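Local coordinates for protein putative sugar ABC transporter (Yersinia enterocolitica subsp. enterocolitica 8081, PDB 5ULB) that binds 5-methylseleno-ribose in both anomeric forms and probably hands methylthioribose-like sugars to an ABC transporter, at residues D66-A71 with K94-N99; T118-D123 with L270-K275; A125-E130 with F288-I293; E177-V182 with G188-K193; A196-Y201 with Q225-T230. One frame throughout, in Å; residues are numbered along the deposited sequence. Where two conformers were deposited one is given.

From the N terminus, interaction 1 closes first, joining helices 61-73 and 89-98 in the N-terminal lobe. Interactions 2 and 3 close far longer loops and cross, because strand 118-122 runs into helix 124-138 and helix 262-278 runs into strand 285-294. The two touch each other, and strands 118-122 and 285-294 are neighbours in the sheet. Nested inside both loops, interaction 4 ties strand 173-179 to the helix that follows it, and interaction 5 joins the end of that helix, 186-200, to the end of helix 214-226. Interactions 4 and 5 meet through the salt bridge between Glu177 and Lys200.

Interaction 1: D66-A71 with K94-N99; sequences DFVNQA and KRIVAN
Arg95 and Asn69 supply the polar half of this helix-to-helix contact. NH1 of Arg95 donates to OD1 of Asn69 at 2.7 Å, and the bond is nearly straight at 172°. The amide oxygen lies at the edge of the guanidinium, in its plane, whereas the donor stands above the amide carbonyl plane, 39° out of it. The arginine chain bends at its third torsion (chi3 92°), which turns the guanidinium across the asparagine side chain. The bond is described for one of two deposited conformers of Arg95, so its full occupancy is doubtful. A long, flexible arginine suits this outer edge because it can span the gap between the two helices.

Helices 61-73 and 89-98 are each the crossover of a beta-alpha-beta unit in the Rossmann-like N-terminal half of a periplasmic sugar-binding protein, and they meet side by side against the sheet.

The apolar half lies deeper. CG1 of Val68 meets CD1 of Ile96 at 4.0 Å, the two side chains crossing at about a right angle. These branched residues fill the space next to the sheet, where Val68 also touches Leu81 and Ile96 touches Ile79.

At the end of helix 89-98, Asn99 folds back on its own last turn. Its ND2 donates to Arg95 O at 2.8 Å, while Asn99 N reaches the same oxygen from the opposite face of the carbonyl.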
# COMPACT_ATOMS: atom_id res chain seq x y z
N ASP A 66 -3.95 16.76 -12.78
CA ASP A 66 -5.10 17.70 -12.76
C ASP A 66 -5.78 17.73 -11.35
O ASP A 66 -6.12 18.81 -10.85
CB ASP A 66 -6.11 17.25 -13.81
CG ASP A 66 -5.65 17.45 -15.22
OD1 ASP A 66 -4.68 18.23 -15.49
OD2 ASP A 66 -6.39 16.85 -16.07
N PHE A 67 -5.96 16.56 -10.72
CA PHE A 67 -6.53 16.51 -9.40
C PHE A 67 -5.71 17.28 -8.39
O PHE A 67 -6.24 17.99 -7.53
CB PHE A 67 -6.85 15.13 -8.91
CG PHE A 67 -7.99 14.44 -9.57
CD1 PHE A 67 -9.19 15.01 -9.72
CD2 PHE A 67 -7.86 13.09 -9.88
CE1 PHE A 67 -10.27 14.31 -10.23
CE2 PHE A 67 -8.96 12.37 -10.36
CZ PHE A 67 -10.16 13.00 -10.56
N VAL A 68 -4.41 17.13 -8.45
CA VAL A 68 -3.57 17.84 -7.48
C VAL A 68 -3.56 19.34 -7.68
O VAL A 68 -3.72 20.14 -6.74
CB VAL A 68 -2.12 17.25 -7.39
CG1 VAL A 68 -1.30 18.03 -6.39
CG2 VAL A 68 -2.09 15.77 -7.18
N ASN A 69 -3.47 19.73 -8.95
CA ASN A 69 -3.52 21.09 -9.27
C ASN A 69 -4.86 21.79 -8.87
O ASN A 69 -4.89 22.90 -8.31
CB ASN A 69 -3.27 21.30 -10.76
CG ASN A 69 -1.78 21.17 -11.12
OD1 ASN A 69 -0.90 21.63 -10.35
ND2 ASN A 69 -1.49 20.71 -12.29
N GLN A 70 -5.94 21.06 -9.05
CA GLN A 70 -7.23 21.57 -8.62
C GLN A 70 -7.31 21.69 -7.10
O GLN A 70 -7.79 22.69 -6.57
CB GLN A 70 -8.34 20.72 -9.11
CG GLN A 70 -8.50 20.76 -10.63
CD GLN A 70 -9.34 19.68 -11.23
OE1 GLN A 70 -10.16 19.09 -10.61
NE2 GLN A 70 -9.16 19.50 -12.57
N ALA A 71 -6.74 20.69 -6.38
CA ALA A 71 -6.75 20.80 -4.88
C ALA A 71 -5.93 22.02 -4.44
O ALA A 71 -6.29 22.69 -3.49
CB ALA A 71 -6.18 19.53 -4.30
N LYS A 94 6.54 20.80 -4.46
CA LYS A 94 7.09 22.11 -4.18
C LYS A 94 6.01 23.26 -4.32
O LYS A 94 6.00 24.24 -3.57
CB LYS A 94 8.28 22.51 -5.05
CG LYS A 94 9.53 21.65 -4.71
CD LYS A 94 10.65 21.97 -5.69
CE LYS A 94 11.84 21.12 -5.32
NZ LYS A 94 12.94 21.43 -6.23
N ARG A 95 5.08 23.09 -5.28
CA ARG A 95 4.04 24.09 -5.48
C ARG A 95 3.01 24.02 -4.27
O ARG A 95 2.50 25.03 -3.81
CB ARG A 95 3.34 23.87 -6.83
CG ARG A 95 2.51 25.07 -7.29
CD ARG A 95 2.34 25.14 -8.83
NE ARG A 95 1.14 24.46 -9.17
CZ ARG A 95 -0.10 24.93 -8.98
NH1 ARG A 95 -1.12 24.14 -9.30
NH2 ARG A 95 -0.35 26.15 -8.45
N ILE A 96 2.76 22.82 -3.77
CA ILE A 96 1.87 22.66 -2.64
C ILE A 96 2.48 23.42 -1.49
O ILE A 96 1.81 24.21 -0.82
CB ILE A 96 1.72 21.17 -2.27
CG1 ILE A 96 0.95 20.41 -3.38
CG2 ILE A 96 0.93 21.00 -0.96
CD1 ILE A 96 0.91 18.88 -3.19
N VAL A 97 3.74 23.16 -1.19
CA VAL A 97 4.45 23.82 -0.06
C VAL A 97 4.46 25.35 -0.24
O VAL A 97 4.22 26.14 0.71
CB VAL A 97 5.87 23.28 0.08
CG1 VAL A 97 6.61 24.10 1.11
CG2 VAL A 97 5.80 21.83 0.50
N ALA A 98 4.74 25.81 -1.50
CA ALA A 98 4.79 27.26 -1.76
C ALA A 98 3.48 27.95 -1.53
O ALA A 98 3.48 29.11 -1.28
CB ALA A 98 5.21 27.48 -3.20
N ASN A 99 2.40 27.20 -1.62
CA ASN A 99 1.03 27.69 -1.37
C ASN A 99 0.59 27.49 0.04
O ASN A 99 -0.55 27.86 0.33
CB ASN A 99 -0.00 27.10 -2.31
CG ASN A 99 0.05 27.67 -3.75
OD1 ASN A 99 -0.69 28.56 -4.00
ND2 ASN A 99 0.93 27.21 -4.63

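Interaction 2: T118-D123 with L270-K275; sequences TVTQQD and LRLVAK
Leu272 turns its CG away from its own carbonyl carbon and beside its backbone N (chi1 -71°), aiming the isobutyl group at strand 118-122, where the methyls of Thr118 and Thr120 receive it. In Thr120, OG1 sits between the backbone N and the carbonyl carbon (chi1 76°), which puts CG2 on the helix side.

Both methyls converge on one branch of the leucine. CD1 of Leu272 lies 3.7 Å from CG2 of Thr120, the side chains reaching toward each other tip to tip, and 3.9 Å from CG2 of Thr118, whose side chain crosses the leucine at about a right angle. The other branch, CD2 of Leu272, passes 4.1 Å from OG1 of Thr118.

Threonine suits these buried places because it has two ends. While the methyls pack on the helix, OG1 of Thr118 bonds to Pro283 O and Lys276 NZ, and OG1 of Thr120 to Val105 O and Asn269 ND2, so the hydroxyls are satisfied inside the protein.

Further along the same strand, NE2 of Gln122 donates to O2 of either anomer of the bound sugar. A helix laid over a parallel strand whose end reaches the ligand is the layered arrangement of the type I periplasmic-binding-protein fold.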
# COMPACT_ATOMS: atom_id res chain seq x y z
N THR A 118 6.76 15.43 4.68
CA THR A 118 7.15 14.11 5.08
C THR A 118 6.94 13.15 3.93
O THR A 118 5.82 13.09 3.38
CB THR A 118 6.38 13.60 6.34
OG1 THR A 118 6.50 14.52 7.40
CG2 THR A 118 6.82 12.21 6.76
N VAL A 119 7.94 12.29 3.62
CA VAL A 119 7.81 11.23 2.69
C VAL A 119 7.66 9.92 3.42
O VAL A 119 8.44 9.62 4.35
CB VAL A 119 8.96 11.17 1.67
CG1 VAL A 119 9.08 12.48 0.88
CG2 VAL A 119 10.27 10.82 2.32
N THR A 120 6.65 9.14 3.08
CA THR A 120 6.41 7.90 3.72
C THR A 120 6.43 6.75 2.74
O THR A 120 6.13 6.93 1.55
CB THR A 120 5.12 7.88 4.55
OG1 THR A 120 3.94 7.78 3.74
CG2 THR A 120 4.94 9.11 5.49
N GLN A 121 6.81 5.56 3.22
CA GLN A 121 6.91 4.38 2.39
C GLN A 121 6.93 3.16 3.27
O GLN A 121 7.15 3.26 4.47
CB GLN A 121 8.13 4.41 1.49
CG GLN A 121 9.44 4.73 2.22
CD GLN A 121 9.70 6.23 2.57
OE1 GLN A 121 9.25 7.10 1.85
NE2 GLN A 121 10.26 6.49 3.74
N GLN A 122 6.69 2.00 2.68
CA GLN A 122 6.94 0.75 3.37
C GLN A 122 8.40 0.40 3.18
O GLN A 122 9.11 1.00 2.42
CB GLN A 122 6.00 -0.37 2.81
CG GLN A 122 4.50 -0.03 2.95
CD GLN A 122 3.59 -0.79 2.06
OE1 GLN A 122 2.71 -1.58 2.56
NE2 GLN A 122 3.74 -0.63 0.79
N ASP A 123 8.86 -0.62 3.93
CA ASP A 123 10.23 -1.14 3.75
C ASP A 123 10.19 -2.13 2.63
O ASP A 123 10.03 -3.33 2.83
CB ASP A 123 10.68 -1.80 5.09
CG ASP A 123 12.11 -2.28 5.02
OD1 ASP A 123 12.72 -2.33 3.91
OD2 ASP A 123 12.64 -2.60 6.11
N LEU A 270 -2.59 10.98 7.51
CA LEU A 270 -3.49 12.01 8.05
C LEU A 270 -2.91 12.59 9.31
O LEU A 270 -2.96 13.79 9.51
CB LEU A 270 -4.92 11.41 8.18
CG LEU A 270 -6.04 12.39 8.42
CD1 LEU A 270 -6.11 12.91 9.83
CD2 LEU A 270 -6.16 13.45 7.40
N ARG A 271 -2.47 11.73 10.25
CA ARG A 271 -1.88 12.22 11.51
C ARG A 271 -0.75 13.22 11.22
O ARG A 271 -0.60 14.25 11.88
CB ARG A 271 -1.32 11.06 12.35
CG ARG A 271 -2.34 10.11 12.84
CD ARG A 271 -1.64 9.01 13.66
NE ARG A 271 -2.54 7.91 13.94
CZ ARG A 271 -2.18 6.76 14.50
NH1 ARG A 271 -0.94 6.56 14.84
NH2 ARG A 271 -3.05 5.83 14.73
N LEU A 272 0.12 12.89 10.25
CA LEU A 272 1.21 13.77 9.87
C LEU A 272 0.75 15.14 9.38
O LEU A 272 1.27 16.14 9.78
CB LEU A 272 2.15 13.08 8.85
CG LEU A 272 3.01 11.94 9.44
CD1 LEU A 272 3.48 11.02 8.33
CD2 LEU A 272 4.19 12.59 10.14
N VAL A 273 -0.27 15.11 8.50
CA VAL A 273 -0.83 16.40 8.06
C VAL A 273 -1.48 17.17 9.16
O VAL A 273 -1.32 18.39 9.25
CB VAL A 273 -1.77 16.14 6.87
CG1 VAL A 273 -2.53 17.39 6.50
CG2 VAL A 273 -1.00 15.69 5.69
N ALA A 274 -2.20 16.50 10.08
CA ALA A 274 -2.73 17.16 11.21
C ALA A 274 -1.68 17.89 12.07
O ALA A 274 -1.87 19.02 12.47
CB ALA A 274 -3.51 16.19 12.05
N LYS A 275 -0.59 17.18 12.34
CA LYS A 275 0.52 17.80 13.11
C LYS A 275 1.08 18.98 12.33
O LYS A 275 1.44 19.98 12.99
CB LYS A 275 1.57 16.74 13.39
CG LYS A 275 1.18 15.72 14.42
CD LYS A 275 2.25 14.67 14.69
CE LYS A 275 3.53 15.22 15.28
NZ LYS A 275 3.39 15.56 16.63

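Interaction 3: A125-E130 with F288-I293; sequences ASLTNE and FRAASI
Leu127 and Glu130 meet Ala290 and Ser292 beside the probable hinge of this two-lobed periplasmic-binding-protein fold, where strand 118-122 leads into helix 124-138. Residues 288-293 cover the break in strand 285-294, a neighbour of strand 118-122 in the sheet; Ala290 lies in the break and Ser292 in the strand that resumes after it. A probable hydrogen bond from Phe288 N to Gln121 O joins the two strands just ahead of the contact.

The closest approach is between CD2 of Leu127 and CB of Ala290, at 3.4 Å, tighter than usual for two carbons. The leucine side chain does not point straight at the loop from its root, but its two torsions (chi1 -68°, chi2 173°) together carry CD2 over to the alanine. Alanine suits the position because its side chain ends at CB, so the loop backbone can lie close to the helix; even so the packing is tight. The other branch of the leucine, CD1, packs on CB of Gln122, a residue of the sugar pocket, and the Leu127 side chain comes within about 5 Å of the bound sugar at its nearest atoms.

One helical turn on, OG of Ser292 rests on the aliphatic part of Glu130, 3.6 Å from CB and 3.9 Å from CG. The glutamate chain bends at its second torsion, and OE1 of Glu130 stays 4.4 Å from OG of Ser292. Val258 of the adjoining strand touches Leu127, Glu130 and Ser292, helping to fill in between helix and strand.

With no hydrogen bond between the two segments, their contact rests on shape and van der Waals packing rather than on directional bonds.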
# COMPACT_ATOMS: atom_id res chain seq x y z
N ALA A 125 12.35 -3.25 0.52
CA ALA A 125 13.40 -4.33 0.52
C ALA A 125 12.99 -5.47 1.45
O ALA A 125 13.11 -6.60 1.07
CB ALA A 125 14.76 -3.75 0.91
N SER A 126 12.52 -5.13 2.63
CA SER A 126 12.05 -6.19 3.58
C SER A 126 10.77 -6.92 3.05
O SER A 126 10.68 -8.15 3.16
CB SER A 126 11.79 -5.58 4.92
OG SER A 126 11.38 -6.61 5.82
N LEU A 127 9.85 -6.18 2.48
CA LEU A 127 8.66 -6.84 1.88
C LEU A 127 9.12 -7.89 0.89
O LEU A 127 8.52 -8.99 0.80
CB LEU A 127 7.74 -5.83 1.18
CG LEU A 127 7.02 -4.85 2.05
CD1 LEU A 127 6.29 -3.80 1.22
CD2 LEU A 127 6.05 -5.49 3.01
N THR A 128 10.11 -7.57 0.05
CA THR A 128 10.66 -8.48 -0.92
C THR A 128 11.41 -9.64 -0.26
O THR A 128 11.25 -10.78 -0.66
CB THR A 128 11.54 -7.71 -1.92
OG1 THR A 128 10.79 -6.69 -2.56
CG2 THR A 128 12.20 -8.57 -2.91
N ASN A 129 12.32 -9.27 0.65
CA ASN A 129 13.13 -10.31 1.28
C ASN A 129 12.28 -11.32 1.97
O ASN A 129 12.64 -12.51 2.00
CB ASN A 129 14.17 -9.65 2.18
CG ASN A 129 15.25 -8.87 1.41
OD1 ASN A 129 15.49 -9.11 0.27
ND2 ASN A 129 15.85 -7.89 2.09
N GLU A 130 11.18 -10.90 2.63
CA GLU A 130 10.36 -11.84 3.33
C GLU A 130 9.45 -12.68 2.44
O GLU A 130 9.09 -13.81 2.73
CB GLU A 130 9.56 -11.12 4.41
CG GLU A 130 10.40 -10.52 5.50
CD GLU A 130 11.49 -11.42 6.21
OE1 GLU A 130 11.27 -12.53 6.45
OE2 GLU A 130 12.60 -10.84 6.53
N PHE A 288 6.98 2.40 7.29
CA PHE A 288 6.13 1.48 7.95
C PHE A 288 6.77 0.09 8.00
O PHE A 288 7.40 -0.29 7.06
CB PHE A 288 4.78 1.34 7.17
CG PHE A 288 4.01 2.62 7.14
CD1 PHE A 288 3.13 2.94 8.13
CD2 PHE A 288 4.13 3.51 6.11
CE1 PHE A 288 2.42 4.15 8.13
CE2 PHE A 288 3.42 4.76 6.06
CZ PHE A 288 2.59 5.07 7.11
N ARG A 289 6.47 -0.65 9.03
CA ARG A 289 6.98 -2.05 9.19
C ARG A 289 5.90 -3.07 8.87
O ARG A 289 4.73 -2.93 9.34
CB ARG A 289 7.47 -2.25 10.68
CG ARG A 289 8.67 -1.42 10.99
CD ARG A 289 9.44 -1.84 12.24
NE ARG A 289 10.16 -0.61 12.66
CZ ARG A 289 9.64 0.21 13.52
NH1 ARG A 289 8.50 -0.19 14.03
NH2 ARG A 289 10.22 1.30 13.89
N ALA A 290 6.31 -4.14 8.24
CA ALA A 290 5.31 -5.18 7.81
C ALA A 290 5.41 -6.39 8.65
O ALA A 290 6.37 -6.59 9.44
CB ALA A 290 5.53 -5.59 6.41
N ALA A 291 4.39 -7.24 8.58
CA ALA A 291 4.32 -8.53 9.16
C ALA A 291 4.20 -9.57 8.07
O ALA A 291 3.62 -9.32 7.02
CB ALA A 291 3.12 -8.65 10.12
N SER A 292 4.75 -10.76 8.34
CA SER A 292 4.67 -11.84 7.41
C SER A 292 3.53 -12.78 7.89
O SER A 292 3.62 -13.33 9.00
CB SER A 292 5.97 -12.61 7.34
OG SER A 292 7.01 -11.67 6.96
N ILE A 293 2.57 -12.99 7.00
CA ILE A 293 1.34 -13.68 7.33
C ILE A 293 1.34 -15.03 6.60
O ILE A 293 1.17 -15.09 5.40
CB ILE A 293 0.08 -12.88 6.91
CG1 ILE A 293 0.12 -11.47 7.46
CG2 ILE A 293 -1.23 -13.61 7.29
CD1 ILE A 293 -0.86 -10.51 6.84

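Interaction 4: E177-V182 with G188-K193; sequences ESIGAV and GDTANK
Ile179 and Lys193 carry the apolar side of a beta-alpha turn: strand 173-179 gives way to a short loop and then to helix 186-200, the crossover of a beta-alpha-beta unit that returns to strand 208-211. CG2 of Ile179 lies 3.9 Å from CB of Lys193, the side chains passing in opposite directions. Isoleucine fits here because its methyl can lie along the aliphatic part of the lysine. Both residues were deposited in two conformers.

With CG anti to the carbonyl carbon (chi1 -72°) and the chain extended beyond it, NZ of Lys193 reaches back one turn to OD2 of Asp189 in a 3.0 Å salt bridge, on the syn side and 19° out of the carboxylate plane. CB of Ala181 sits over this pair, 3.8 Å from NZ of Lys193, where its small size lets the loop come close. Gly180 has a phi of 156°, at which any side chain would collide with the carbonyl oxygen of Ile179, so glycine fits.

Water, not direct bonding, completes the link. One water accepts from Gly180 N and, weakly, from Lys193 NZ. A second accepts from Ala181 N and donates to OD2 of Asp189 and to OG1 of Thr190, which also bonds to Val186 O. A third donates to Ala181 O and to OD2 of Asp189, which thus takes three bonds, from Lys193 NZ and two waters.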
# COMPACT_ATOMS: atom_id res chain seq x y z
N GLU A 177 9.07 -15.02 -17.02
CA GLU A 177 8.38 -13.85 -17.53
C GLU A 177 8.00 -12.98 -16.36
O GLU A 177 7.81 -13.46 -15.25
CB GLU A 177 7.05 -14.32 -18.29
CG GLU A 177 6.62 -13.33 -19.29
CD GLU A 177 5.67 -13.91 -20.30
OE1 GLU A 177 4.84 -13.05 -20.70
OE2 GLU A 177 5.82 -15.12 -20.78
N SER A 178 7.79 -11.70 -16.69
CA SER A 178 7.16 -10.75 -15.83
C SER A 178 5.90 -10.16 -16.49
O SER A 178 5.98 -9.82 -17.66
CB SER A 178 8.17 -9.65 -15.48
OG SER A 178 7.63 -8.77 -14.47
N ILE A 179 4.85 -10.04 -15.72
CA ILE A 179 3.53 -9.63 -16.15
C ILE A 179 3.03 -8.59 -15.24
O ILE A 179 3.18 -8.73 -14.02
CB ILE A 179 2.46 -10.82 -15.90
CG1 ILE A 179 2.66 -11.90 -16.83
CG2 ILE A 179 0.96 -10.37 -15.89
CD1 ILE A 179 1.91 -13.17 -16.44
N GLY A 180 2.31 -7.57 -15.76
CA GLY A 180 1.55 -6.70 -14.91
C GLY A 180 1.29 -5.33 -15.53
O GLY A 180 2.18 -4.78 -16.10
N ALA A 181 0.08 -4.80 -15.26
CA ALA A 181 -0.25 -3.43 -15.65
C ALA A 181 -1.26 -2.89 -14.68
O ALA A 181 -2.05 -3.64 -14.06
CB ALA A 181 -0.85 -3.46 -17.07
N VAL A 182 -1.31 -1.56 -14.59
CA VAL A 182 -2.40 -0.92 -13.90
C VAL A 182 -3.55 -0.64 -14.90
O VAL A 182 -3.28 -0.17 -16.00
CB VAL A 182 -1.94 0.43 -13.30
CG1 VAL A 182 -3.11 1.19 -12.63
CG2 VAL A 182 -0.81 0.21 -12.31
N GLY A 188 -8.85 -9.16 -13.33
CA GLY A 188 -9.18 -9.86 -14.53
C GLY A 188 -8.16 -9.86 -15.58
O GLY A 188 -7.90 -10.86 -16.23
N ASP A 189 -7.53 -8.70 -15.72
CA ASP A 189 -6.45 -8.58 -16.70
C ASP A 189 -5.31 -9.51 -16.35
O ASP A 189 -4.81 -10.21 -17.19
CB ASP A 189 -5.94 -7.15 -16.70
CG ASP A 189 -4.78 -6.90 -17.68
OD1 ASP A 189 -4.90 -7.26 -18.90
OD2 ASP A 189 -3.74 -6.22 -17.26
N THR A 190 -4.96 -9.53 -15.04
CA THR A 190 -3.86 -10.43 -14.61
C THR A 190 -4.25 -11.85 -14.85
O THR A 190 -3.41 -12.66 -15.26
CB THR A 190 -3.40 -10.06 -13.19
OG1 THR A 190 -3.12 -8.68 -13.07
CG2 THR A 190 -2.20 -10.89 -12.81
N ALA A 191 -5.49 -12.21 -14.48
CA ALA A 191 -5.91 -13.58 -14.65
C ALA A 191 -5.81 -14.03 -16.12
O ALA A 191 -5.37 -15.14 -16.44
CB ALA A 191 -7.34 -13.81 -14.17
N ASN A 192 -6.21 -13.13 -17.01
CA ASN A 192 -6.10 -13.49 -18.44
C ASN A 192 -4.68 -13.66 -18.94
O ASN A 192 -4.33 -14.60 -19.65
CB ASN A 192 -6.79 -12.43 -19.30
CG ASN A 192 -8.31 -12.46 -19.07
OD1 ASN A 192 -8.90 -13.50 -18.76
ND2 ASN A 192 -8.93 -11.25 -19.28
N LYS A 193 -3.83 -12.75 -18.47
CA LYS A 193 -2.43 -12.78 -18.83
C LYS A 193 -1.72 -14.01 -18.25
O LYS A 193 -0.94 -14.68 -18.93
CB LYS A 193 -1.69 -11.51 -18.44
CG LYS A 193 -2.08 -10.36 -19.33
CD LYS A 193 -1.55 -9.07 -18.79
CE LYS A 193 -1.90 -7.99 -19.72
NZ LYS A 193 -1.50 -6.59 -19.21
O HOH W 1 1.70 -7.31 -18.63
O HOH W 2 -1.97 -7.06 -15.06
O HOH W 3 -4.35 -4.59 -15.25

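Interaction 5: A196-Y201 with Q225-T230; sequences AVLAKY and QENGRT
The backbones of Leu198 and Arg229 approach to 7.9 Å between CA atoms where two successive crossover helices of the Rossmann-like C-terminal lobe, 186-200 and 214-226, come to their ends; the second ends in a Schellman motif at Gly228, whose positive phi (66°) suits a residue without a side chain.

Arg229 makes the polar link. Its chain, bent at chi2 and chi3, brings the guanidinium to the last turn of helix 186-200. NH2 of Arg229 donates to Tyr201 O at 2.8 Å, in the carbonyl plane. NH1 of Arg229, shared between two oxygens, makes more bent bonds, to Tyr201 O at 3.2 Å and to Leu198 O at 3.0 Å. Two carbonyls at the helix end thus share one cation, whose charge would probably complement the negative end of the helix dipole. The salt bridge from NE to Glu231 helps to fix the group's rotation.

Leu198 lies against that flat group: CD2 stands 3.8 Å above the guanidinium plane, offset toward its rim, apolar carbon fitting the weakly solvated face. The other leucine branch, CD1, turns to Asn227, whose ND2 bonds to Ala223 O; CD1 of Leu198 lies 4.0 Å from CB of Asn227.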
# COMPACT_ATOMS: atom_id res chain seq x y z
N ALA A 196 -2.53 -17.19 -20.22
CA ALA A 196 -1.75 -17.44 -21.41
C ALA A 196 -0.32 -17.91 -21.07
O ALA A 196 0.23 -18.76 -21.79
CB ALA A 196 -1.69 -16.16 -22.27
N VAL A 197 0.28 -17.41 -19.98
CA VAL A 197 1.62 -17.85 -19.57
C VAL A 197 1.53 -19.34 -19.15
O VAL A 197 2.43 -20.15 -19.47
CB VAL A 197 2.18 -16.96 -18.46
CG1 VAL A 197 3.52 -17.50 -18.06
CG2 VAL A 197 2.45 -15.65 -19.05
N LEU A 198 0.45 -19.72 -18.46
CA LEU A 198 0.24 -21.12 -18.06
C LEU A 198 0.17 -22.06 -19.28
O LEU A 198 0.59 -23.23 -19.26
CB LEU A 198 -0.99 -21.25 -17.25
CG LEU A 198 -0.99 -20.58 -15.88
CD1 LEU A 198 -2.36 -20.67 -15.22
CD2 LEU A 198 0.03 -21.22 -14.93
N ALA A 199 -0.37 -21.51 -20.38
CA ALA A 199 -0.45 -22.32 -21.61
C ALA A 199 0.87 -22.49 -22.30
O ALA A 199 1.10 -23.50 -22.99
CB ALA A 199 -1.45 -21.67 -22.53
N LYS A 200 1.76 -21.50 -22.16
CA LYS A 200 3.11 -21.59 -22.72
C LYS A 200 4.03 -22.52 -21.92
O LYS A 200 4.95 -23.13 -22.52
CB LYS A 200 3.76 -20.20 -22.79
CG LYS A 200 3.20 -19.31 -23.82
CD LYS A 200 3.96 -18.01 -24.09
CE LYS A 200 4.24 -17.26 -22.84
NZ LYS A 200 4.95 -16.03 -23.24
N TYR A 201 3.73 -22.67 -20.61
CA TYR A 201 4.60 -23.46 -19.71
C TYR A 201 3.71 -24.42 -18.93
O TYR A 201 3.18 -24.10 -17.87
CB TYR A 201 5.27 -22.46 -18.74
CG TYR A 201 6.21 -21.49 -19.33
CD1 TYR A 201 7.43 -21.91 -19.82
CD2 TYR A 201 5.87 -20.17 -19.50
CE1 TYR A 201 8.30 -20.98 -20.42
CE2 TYR A 201 6.75 -19.23 -20.01
CZ TYR A 201 7.91 -19.65 -20.54
OH TYR A 201 8.83 -18.72 -21.04
N GLN A 225 -6.63 -21.44 -10.14
CA GLN A 225 -7.80 -22.28 -9.84
C GLN A 225 -8.49 -22.69 -11.10
O GLN A 225 -8.79 -23.85 -11.32
CB GLN A 225 -8.73 -21.54 -8.92
CG GLN A 225 -8.26 -21.52 -7.43
CD GLN A 225 -8.28 -22.86 -6.65
OE1 GLN A 225 -8.60 -23.89 -7.20
NE2 GLN A 225 -8.05 -22.79 -5.33
N GLU A 226 -8.79 -21.71 -11.98
CA GLU A 226 -9.65 -21.99 -13.15
C GLU A 226 -8.96 -22.86 -14.17
O GLU A 226 -9.61 -23.56 -14.92
CB GLU A 226 -10.14 -20.69 -13.77
CG GLU A 226 -11.09 -20.03 -12.90
CD GLU A 226 -11.74 -18.78 -13.40
OE1 GLU A 226 -11.37 -18.35 -14.50
OE2 GLU A 226 -12.59 -18.14 -12.63
N ASN A 227 -7.60 -22.77 -14.26
CA ASN A 227 -6.83 -23.56 -15.18
C ASN A 227 -6.31 -24.89 -14.58
O ASN A 227 -5.55 -25.61 -15.22
CB ASN A 227 -5.66 -22.78 -15.75
CG ASN A 227 -6.08 -21.63 -16.69
OD1 ASN A 227 -6.39 -21.93 -17.85
ND2 ASN A 227 -6.18 -20.42 -16.19
N GLY A 228 -6.65 -25.18 -13.33
CA GLY A 228 -6.17 -26.45 -12.70
C GLY A 228 -4.67 -26.49 -12.51
O GLY A 228 -4.04 -27.54 -12.69
N ARG A 229 -4.09 -25.37 -12.12
CA ARG A 229 -2.64 -25.21 -11.95
C ARG A 229 -2.24 -24.86 -10.52
O ARG A 229 -1.25 -24.14 -10.34
CB ARG A 229 -2.08 -24.25 -12.95
CG ARG A 229 -2.23 -24.74 -14.39
CD ARG A 229 -1.39 -25.95 -14.74
NE ARG A 229 0.06 -25.67 -14.63
CZ ARG A 229 0.79 -25.08 -15.59
NH1 ARG A 229 0.25 -24.66 -16.69
NH2 ARG A 229 2.10 -24.84 -15.41
N THR A 230 -2.97 -25.37 -9.55
CA THR A 230 -2.71 -25.05 -8.16
C THR A 230 -1.49 -25.78 -7.56
O THR A 230 -1.16 -25.53 -6.40
CB THR A 230 -3.93 -25.26 -7.27
OG1 THR A 230 -4.33 -26.59 -7.26
CG2 THR A 230 -5.09 -24.32 -7.62